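Local coordinates for protein transcription initiation factor IIB (Methanocaldococcus vulcanius, PDB 5O9I) that is a mini-intein of transcription factor IIB with the HINT fold, probably cutting itself out of its precursor and joining the flanking sequences by protein splicing, at residues A[34-39]-A[46-51]; A[90-95]-A[166-171]; A[98-101]-A[106-109]. All coordinates share one frame; numbering follows the deposited sequence.

Overall arrangement
The three contacts follow the chain in the order 1, 2, 3 by their first segments, and all belong to the intein splicing domain. Interaction 1 lies at the surface, on edge strand 46-49 and the loop after helix 25-34. Interaction 2 links strand 89-93 to the loop before strand 171-176; interaction 3 is a hairpin whose segments lie between the two segments of interaction 2. The centres of interactions 1 and 2 are 22 Å apart, yet E46 OE2 and Y171 OH meet at 3.2 Å, a probable hydrogen bond. Interactions 1 and 3 lie on opposite sides of the chain centre, about 29 Å apart between centres. Their strands belong to different sheets of the strand-rich HINT fold.

Interaction 1 of 3, residues A[34-39]-A[46-51]; sequences KNSKNV and EIARCK
The E46 carboxylate is the flat group that V39 touches. The touch is loose: V39 CG1 lies 4.2 Å from E46 OE1. The other oxygen, OE2, has a salt bridge with R74 and a probable hydrogen bond with Y171. These two partners probably restrain the carboxylate.

V39 has the largest share of the contact. Its CG1 is anti to the backbone N (chi1 169°), beside the carbonyl carbon, and lies 3.7 Å from I47 O. The second methyl, CG2, packs on A48 CB at 4.1 Å. The backbone helps too: V39 CA makes a C-H...O contact with I47 O at 3.4 Å. S36 adds its OG, 4.1 Å from A48 CB. This is a polar atom next to a methyl, and its own partner is I33 O, through a weak hydrogen bond.

This is a loop packed beside an edge strand at the surface of the HINT fold. The chain leaves helix 25-34 at N35 and passes beside strand 46-49. V39 and A48 both pack on I33 of that helix. Strand 46-49 is an outermost strand of its antiparallel sheet, and its backbone pairs with strand 71-76, E46 with R74 and A48 with V72.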
loop_
_atom_site.group_PDB
_atom_site.type_symbol
_atom_site.label_atom_id
_atom_site.label_comp_id
_atom_site.label_asym_id
_atom_site.label_seq_id
_atom_site.Cartn_x
_atom_site.Cartn_y
_atom_site.Cartn_z
ATOM N N LYS A 34 16.809 8.969 -6.003
ATOM C CA LYS A 34 18.114 8.997 -6.612
ATOM C C LYS A 34 18.228 10.108 -7.663
ATOM O O LYS A 34 19.269 10.780 -7.702
ATOM C CB LYS A 34 18.501 7.629 -7.233
ATOM C CG LYS A 34 20.007 7.344 -7.294
ATOM C CD LYS A 34 20.544 6.816 -8.631
ATOM C CE LYS A 34 22.028 6.466 -8.512
ATOM N NZ LYS A 34 22.856 6.803 -9.713
ATOM N N ASN A 35 17.189 10.329 -8.487
ATOM C CA ASN A 35 17.292 11.344 -9.550
ATOM C C ASN A 35 16.404 12.552 -9.388
ATOM O O ASN A 35 16.091 13.233 -10.377
ATOM C CB ASN A 35 17.140 10.747 -10.966
ATOM C CG ASN A 35 16.016 9.786 -11.097
ATOM O OD1 ASN A 35 14.984 9.877 -10.425
ATOM N ND2 ASN A 35 16.201 8.834 -12.008
ATOM N N SER A 36 16.019 12.865 -8.151
ATOM C CA SER A 36 15.302 14.117 -7.885
ATOM C C SER A 36 16.322 15.252 -7.713
ATOM O O SER A 36 17.464 15.115 -8.170
ATOM C CB SER A 36 14.381 13.955 -6.682
ATOM O OG SER A 36 15.066 14.231 -5.477
ATOM N N LYS A 37 15.919 16.353 -7.096
ATOM C CA LYS A 37 16.866 17.439 -6.817
ATOM C C LYS A 37 16.949 17.892 -5.353
ATOM O O LYS A 37 18.008 18.306 -4.883
ATOM C CB LYS A 37 16.517 18.703 -7.618
ATOM C CG LYS A 37 16.247 18.577 -9.116
ATOM C CD LYS A 37 17.504 18.413 -9.927
ATOM C CE LYS A 37 17.156 18.258 -11.398
ATOM N NZ LYS A 37 17.922 17.123 -11.957
ATOM N N ASN A 38 15.804 17.946 -4.697
ATOM C CA ASN A 38 15.731 18.339 -3.293
ATOM C C ASN A 38 15.043 17.285 -2.416
ATOM O O ASN A 38 13.906 17.454 -1.951
ATOM C CB ASN A 38 15.040 19.708 -3.163
ATOM C CG ASN A 38 15.729 20.789 -3.981
ATOM O OD1 ASN A 38 16.954 20.828 -4.076
ATOM N ND2 ASN A 38 14.935 21.660 -4.588
ATOM N N VAL A 39 15.775 16.208 -2.153
ATOM C CA VAL A 39 15.359 15.180 -1.173
ATOM C C VAL A 39 15.406 15.789 0.220
ATOM O O VAL A 39 16.295 16.585 0.518
ATOM C CB VAL A 39 16.312 13.961 -1.215
ATOM C CG1 VAL A 39 16.091 13.012 -0.045
ATOM C CG2 VAL A 39 16.153 13.230 -2.531
ATOM N N GLU A 46 13.636 9.600 4.611
ATOM C CA GLU A 46 13.916 10.427 3.457
ATOM C C GLU A 46 12.674 10.612 2.593
ATOM O O GLU A 46 11.960 9.665 2.354
ATOM C CB GLU A 46 14.939 9.744 2.612
ATOM C CG GLU A 46 16.285 9.601 3.230
ATOM C CD GLU A 46 17.168 8.866 2.262
ATOM O OE1 GLU A 46 17.814 9.525 1.417
ATOM O OE2 GLU A 46 17.102 7.620 2.299
ATOM N N ILE A 47 12.416 11.851 2.181
ATOM C CA ILE A 47 11.227 12.220 1.417
ATOM C C ILE A 47 11.588 12.978 0.152
ATOM O O ILE A 47 12.495 13.822 0.161
ATOM C CB ILE A 47 10.313 13.114 2.251
ATOM C CG1 ILE A 47 9.791 12.324 3.448
ATOM C CG2 ILE A 47 9.146 13.663 1.450
ATOM C CD1 ILE A 47 10.553 12.649 4.696
ATOM N N ALA A 48 10.871 12.698 -0.930
ATOM C CA ALA A 48 11.092 13.389 -2.192
ATOM C C ALA A 48 9.812 13.590 -2.956
ATOM O O ALA A 48 8.924 12.746 -2.944
ATOM C CB ALA A 48 12.108 12.639 -3.063
ATOM N N ARG A 49 9.718 14.726 -3.627
ATOM C CA ARG A 49 8.556 15.060 -4.403
ATOM C C ARG A 49 8.675 14.299 -5.697
ATOM O O ARG A 49 9.769 14.110 -6.170
ATOM C CB ARG A 49 8.479 16.565 -4.650
ATOM C CG ARG A 49 7.061 17.018 -4.893
ATOM C CD ARG A 49 6.996 18.406 -5.493
ATOM N NE ARG A 49 7.625 18.509 -6.811
ATOM C CZ ARG A 49 7.108 18.079 -7.964
ATOM N NH1 ARG A 49 5.919 17.478 -8.027
ATOM N NH2 ARG A 49 7.793 18.259 -9.088
ATOM N N CYS A 50 7.552 13.821 -6.234
ATOM C CA CYS A 50 7.541 13.176 -7.558
ATOM C C CYS A 50 6.395 13.680 -8.402
ATOM O O CYS A 50 5.457 14.293 -7.922
ATOM C CB CYS A 50 7.540 11.647 -7.459
ATOM S SG CYS A 50 6.247 10.911 -6.453
ATOM N N LYS A 51 6.537 13.449 -9.694
ATOM C CA LYS A 51 5.700 14.057 -10.727
ATOM C C LYS A 51 5.455 12.999 -11.787
ATOM O O LYS A 51 6.223 12.054 -11.895
ATOM C CB LYS A 51 6.505 15.213 -11.323
ATOM C CG LYS A 51 5.800 16.175 -12.297
ATOM C CD LYS A 51 6.803 16.851 -13.230
ATOM C CE LYS A 51 6.994 18.346 -12.948
ATOM N NZ LYS A 51 8.232 18.866 -13.588
#

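Interaction 2 of 3, residues A[90-95]-A[166-171]; sequences KVRVTG and EPTNGY
R92 reaches out from its strand to meet E166 and T168. The tight part is small and lies around the guanidinium. E166 O comes to its edge, near its plane, at 2.8 Å from R92 NH1. T168 CG2 approaches the same group obliquely, 3.2 Å from R92 NH2, a short approach in the model. The arginine chain bends at chi2 (-136°) and chi3 (-129°), and this brings the flat group across to the loop. The hydroxyl of T168 is used elsewhere: OG1 is hydrogen-bonded to D7, with a weaker bond to S9. D7 probably helps fix the T168 side chain.

The rest is loose. The two backbones stay well apart, with R92 CA and P167 CA, the nearest pair, 8.4 Å from each other. E166 is exposed, and its CB points away from segment 90-95. Its OE2 remains 6.9 Å from R92 NH1, so the opposite charges attract only at a distance, if at all. It is the E166 carbonyl that meets the arginine.

The contact runs from a side chain on an edge strand of one sheet to a connecting loop at the surface of the HINT fold. Strand 89-93 is an outermost strand of its sheet and pairs with strand 81-85, V91 with I83 and V93 with F81. Segment 166-171 lies in the connection from strand 154-162 of that sheet to strand 171-176 of another. Strand 6-7 lies close to both segments, since R92 and P167 each touch D7.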
loop_
_atom_site.group_PDB
_atom_site.type_symbol
_atom_site.label_atom_id
_atom_site.label_comp_id
_atom_site.label_asym_id
_atom_site.label_seq_id
_atom_site.Cartn_x
_atom_site.Cartn_y
_atom_site.Cartn_z
ATOM N N LYS A 90 -0.699 -12.470 -0.220
ATOM C CA LYS A 90 0.015 -11.837 0.856
ATOM C C LYS A 90 0.743 -10.565 0.482
ATOM O O LYS A 90 1.012 -10.283 -0.681
ATOM C CB LYS A 90 0.987 -12.831 1.470
ATOM C CG LYS A 90 1.706 -13.626 0.439
ATOM C CD LYS A 90 2.657 -14.678 0.970
ATOM C CE LYS A 90 3.146 -15.523 -0.200
ATOM N NZ LYS A 90 4.545 -16.005 0.018
ATOM N N VAL A 91 1.065 -9.811 1.526
ATOM C CA VAL A 91 1.814 -8.580 1.413
ATOM C C VAL A 91 2.647 -8.430 2.676
ATOM O O VAL A 91 2.234 -8.904 3.746
ATOM C CB VAL A 91 0.834 -7.404 1.274
ATOM C CG1 VAL A 91 -0.007 -7.194 2.531
ATOM C CG2 VAL A 91 1.545 -6.114 0.893
ATOM N N ARG A 92 3.814 -7.790 2.554
ATOM C CA ARG A 92 4.646 -7.523 3.720
ATOM C C ARG A 92 4.612 -6.036 4.057
ATOM O O ARG A 92 4.950 -5.204 3.216
ATOM C CB ARG A 92 6.088 -7.946 3.479
ATOM C CG ARG A 92 6.273 -9.369 2.940
ATOM C CD ARG A 92 7.393 -10.123 3.623
ATOM N NE ARG A 92 8.327 -10.703 2.636
ATOM C CZ ARG A 92 9.669 -10.719 2.733
ATOM N NH1 ARG A 92 10.318 -10.179 3.780
ATOM N NH2 ARG A 92 10.378 -11.265 1.745
ATOM N N VAL A 93 4.246 -5.715 5.286
ATOM C CA VAL A 93 4.139 -4.326 5.699
ATOM C C VAL A 93 4.537 -4.083 7.159
ATOM O O VAL A 93 4.708 -5.008 7.931
ATOM C CB VAL A 93 2.704 -3.815 5.482
ATOM C CG1 VAL A 93 2.472 -3.476 4.030
ATOM C CG2 VAL A 93 1.689 -4.851 5.953
ATOM N N THR A 94 4.677 -2.810 7.499
ATOM C CA THR A 94 5.018 -2.358 8.840
ATOM C C THR A 94 3.784 -2.569 9.735
ATOM O O THR A 94 2.633 -2.314 9.324
ATOM C CB THR A 94 5.458 -0.868 8.767
ATOM O OG1 THR A 94 6.790 -0.791 8.260
ATOM C CG2 THR A 94 5.415 -0.176 10.050
ATOM N N GLY A 95 4.018 -3.055 10.949
ATOM C CA GLY A 95 2.947 -3.265 11.932
ATOM C C GLY A 95 2.237 -2.015 12.407
ATOM O O GLY A 95 1.086 -2.077 12.808
ATOM N N GLU A 166 11.909 -10.386 8.186
ATOM C CA GLU A 166 12.885 -9.339 7.956
ATOM C C GLU A 166 12.658 -8.685 6.614
ATOM O O GLU A 166 12.203 -9.318 5.675
ATOM C CB GLU A 166 14.326 -9.889 8.070
ATOM C CG GLU A 166 14.917 -10.539 6.799
ATOM C CD GLU A 166 16.164 -11.360 7.047
ATOM O OE1 GLU A 166 16.894 -11.078 8.035
ATOM O OE2 GLU A 166 16.413 -12.282 6.229
ATOM N N PRO A 167 12.995 -7.402 6.498
ATOM C CA PRO A 167 12.829 -6.648 5.260
ATOM C C PRO A 167 13.878 -6.754 4.176
ATOM O O PRO A 167 14.986 -6.258 4.354
ATOM C CB PRO A 167 12.890 -5.218 5.735
ATOM C CG PRO A 167 13.703 -5.286 6.956
ATOM C CD PRO A 167 13.178 -6.493 7.620
ATOM N N THR A 168 13.444 -7.239 3.018
ATOM C CA THR A 168 14.236 -7.239 1.796
ATOM C C THR A 168 14.637 -5.764 1.516
ATOM O O THR A 168 13.797 -4.883 1.688
ATOM C CB THR A 168 13.422 -7.851 0.613
ATOM O OG1 THR A 168 13.003 -6.830 -0.297
ATOM C CG2 THR A 168 12.182 -8.701 1.053
ATOM N N ASN A 169 15.879 -5.496 1.104
ATOM C CA ASN A 169 16.487 -4.181 1.208
ATOM C C ASN A 169 15.950 -3.543 2.470
ATOM O O ASN A 169 14.960 -2.840 2.377
ATOM C CB ASN A 169 16.313 -3.308 -0.075
ATOM C CG ASN A 169 16.720 -1.833 0.127
ATOM O OD1 ASN A 169 17.789 -1.576 0.981
ATOM N ND2 ASN A 169 15.838 -0.857 -0.475
ATOM N N GLY A 170 16.560 -3.806 3.628
ATOM C CA GLY A 170 16.152 -3.169 4.902
ATOM C C GLY A 170 15.651 -1.723 4.857
ATOM O O GLY A 170 16.256 -0.828 5.368
ATOM N N TYR A 171 14.540 -1.509 4.180
ATOM C CA TYR A 171 13.975 -0.191 3.925
ATOM C C TYR A 171 12.526 -0.473 3.690
ATOM O O TYR A 171 12.195 -1.409 2.966
ATOM C CB TYR A 171 14.524 0.451 2.629
ATOM C CG TYR A 171 15.528 1.588 2.759
ATOM C CD1 TYR A 171 15.918 2.288 1.632
ATOM C CD2 TYR A 171 16.073 2.001 3.985
ATOM C CE1 TYR A 171 16.832 3.332 1.705
ATOM C CE2 TYR A 171 16.984 3.053 4.057
ATOM C CZ TYR A 171 17.341 3.741 2.912
ATOM O OH TYR A 171 18.286 4.762 2.999
#

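Interaction 3 of 3, residues A[98-101]-A[106-109]; sequences SVFT and EVVP
F100 holds its ring beside P109 through a first torsion of -74°, which sets CG anti to the carbonyl carbon and beside the backbone N. T101 does something similar for V108. Its chi1 of -168° sends OG1 anti to the backbone N and leaves CG2 between the backbone N and the carbonyl carbon. V108 CG1 has the matching position on its own residue, and the two methyls, T101 CG2 and V108 CG1, lie side by side at 3.9 Å.

The F100 and P109 side chains lie side by side, pointing the same way. F100 CE2 is 4.0 Å from P109 CG. F100 CD2 also meets the V107 methyl, CG2, at 4.1 Å. The V108-P109 peptide approaches the ring obliquely, with V108 C 3.5 Å from F100 CD2.

The backbones form an antiparallel pair. T101 and V108 are the hydrogen-bonded pair and bond in both directions. The bond from T101 N to V108 O is 2.8 Å long and fairly straight, 163° at the hydrogen. V108 N returns a bond of 2.8 Å to T101 O. F100 and P109 are the next pair, non-hydrogen-bonded. There V99 O takes a C-H...O contact from P109 CA at 3.2 Å.

This is the beta hairpin of strands 98-103 and 106-111. T101 OG1 is hydrogen-bonded to I120 O, at the start of strand 120-124. V99, F100 and V107 pack on that strand. S98 pairs by its backbone with H193 of strand 190-193. F100 meets the ring of H193 and makes an edge-to-face stack with F58 of strand 53-58. Within the HINT fold the hairpin thus touches strands 53-58, 120-124 and 190-193, the last strand of the chain.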
loop_
_atom_site.group_PDB
_atom_site.type_symbol
_atom_site.label_atom_id
_atom_site.label_comp_id
_atom_site.label_asym_id
_atom_site.label_seq_id
_atom_site.Cartn_x
_atom_site.Cartn_y
_atom_site.Cartn_z
ATOM N N SER A 98 -1.344 0.967 8.291
ATOM C CA SER A 98 -2.729 0.573 8.343
ATOM C C SER A 98 -3.265 0.034 6.995
ATOM O O SER A 98 -2.844 0.460 5.920
ATOM C CB SER A 98 -3.543 1.775 8.864
ATOM O OG SER A 98 -2.757 2.986 8.721
ATOM N N VAL A 99 -4.159 -0.944 7.106
ATOM C CA VAL A 99 -4.920 -1.498 6.010
ATOM C C VAL A 99 -6.376 -1.233 6.331
ATOM O O VAL A 99 -6.650 -0.336 7.120
ATOM C CB VAL A 99 -4.629 -2.994 5.814
ATOM C CG1 VAL A 99 -3.130 -3.217 5.672
ATOM C CG2 VAL A 99 -5.203 -3.836 6.944
ATOM N N PHE A 100 -7.312 -1.932 5.704
ATOM C CA PHE A 100 -8.714 -1.648 5.943
ATOM C C PHE A 100 -9.426 -2.922 6.323
ATOM O O PHE A 100 -9.012 -4.015 5.925
ATOM C CB PHE A 100 -9.395 -1.085 4.711
ATOM C CG PHE A 100 -9.035 0.338 4.391
ATOM C CD1 PHE A 100 -7.890 0.636 3.630
ATOM C CD2 PHE A 100 -9.856 1.390 4.787
ATOM C CE1 PHE A 100 -7.571 1.945 3.301
ATOM C CE2 PHE A 100 -9.546 2.697 4.431
ATOM C CZ PHE A 100 -8.410 2.979 3.705
ATOM N N THR A 101 -10.505 -2.770 7.072
ATOM C CA THR A 101 -11.347 -3.886 7.408
ATOM C C THR A 101 -12.752 -3.366 7.272
ATOM O O THR A 101 -12.959 -2.203 6.925
ATOM C CB THR A 101 -11.055 -4.444 8.831
ATOM O OG1 THR A 101 -11.716 -5.694 8.997
ATOM C CG2 THR A 101 -11.504 -3.454 9.945
ATOM N N GLU A 106 -19.048 -0.564 6.285
ATOM C CA GLU A 106 -18.169 0.415 5.647
ATOM C C GLU A 106 -16.769 -0.016 5.920
ATOM O O GLU A 106 -16.504 -0.728 6.901
ATOM C CB GLU A 106 -18.400 1.830 6.182
ATOM C CG GLU A 106 -19.400 2.640 5.394
ATOM C CD GLU A 106 -19.719 3.933 6.087
ATOM O OE1 GLU A 106 -19.193 4.981 5.642
ATOM O OE2 GLU A 106 -20.472 3.907 7.091
ATOM N N VAL A 107 -15.877 0.382 5.031
ATOM C CA VAL A 107 -14.500 -0.014 5.177
ATOM C C VAL A 107 -13.849 1.037 5.986
ATOM O O VAL A 107 -14.138 2.217 5.819
ATOM C CB VAL A 107 -13.777 -0.218 3.836
ATOM C CG1 VAL A 107 -14.526 -1.251 3.012
ATOM C CG2 VAL A 107 -13.597 1.119 3.087
ATOM N N VAL A 108 -12.933 0.603 6.833
ATOM C CA VAL A 108 -12.388 1.480 7.828
ATOM C C VAL A 108 -10.966 1.081 8.076
ATOM O O VAL A 108 -10.646 -0.089 8.016
ATOM C CB VAL A 108 -13.239 1.399 9.135
ATOM C CG1 VAL A 108 -12.853 0.198 10.027
ATOM C CG2 VAL A 108 -13.151 2.695 9.880
ATOM N N PRO A 109 -10.110 2.052 8.373
ATOM C CA PRO A 109 -8.742 1.646 8.594
ATOM C C PRO A 109 -8.642 0.813 9.822
ATOM O O PRO A 109 -9.470 0.876 10.717
ATOM C CB PRO A 109 -7.997 2.967 8.818
ATOM C CG PRO A 109 -8.859 4.000 8.180
ATOM C CD PRO A 109 -10.254 3.519 8.403
#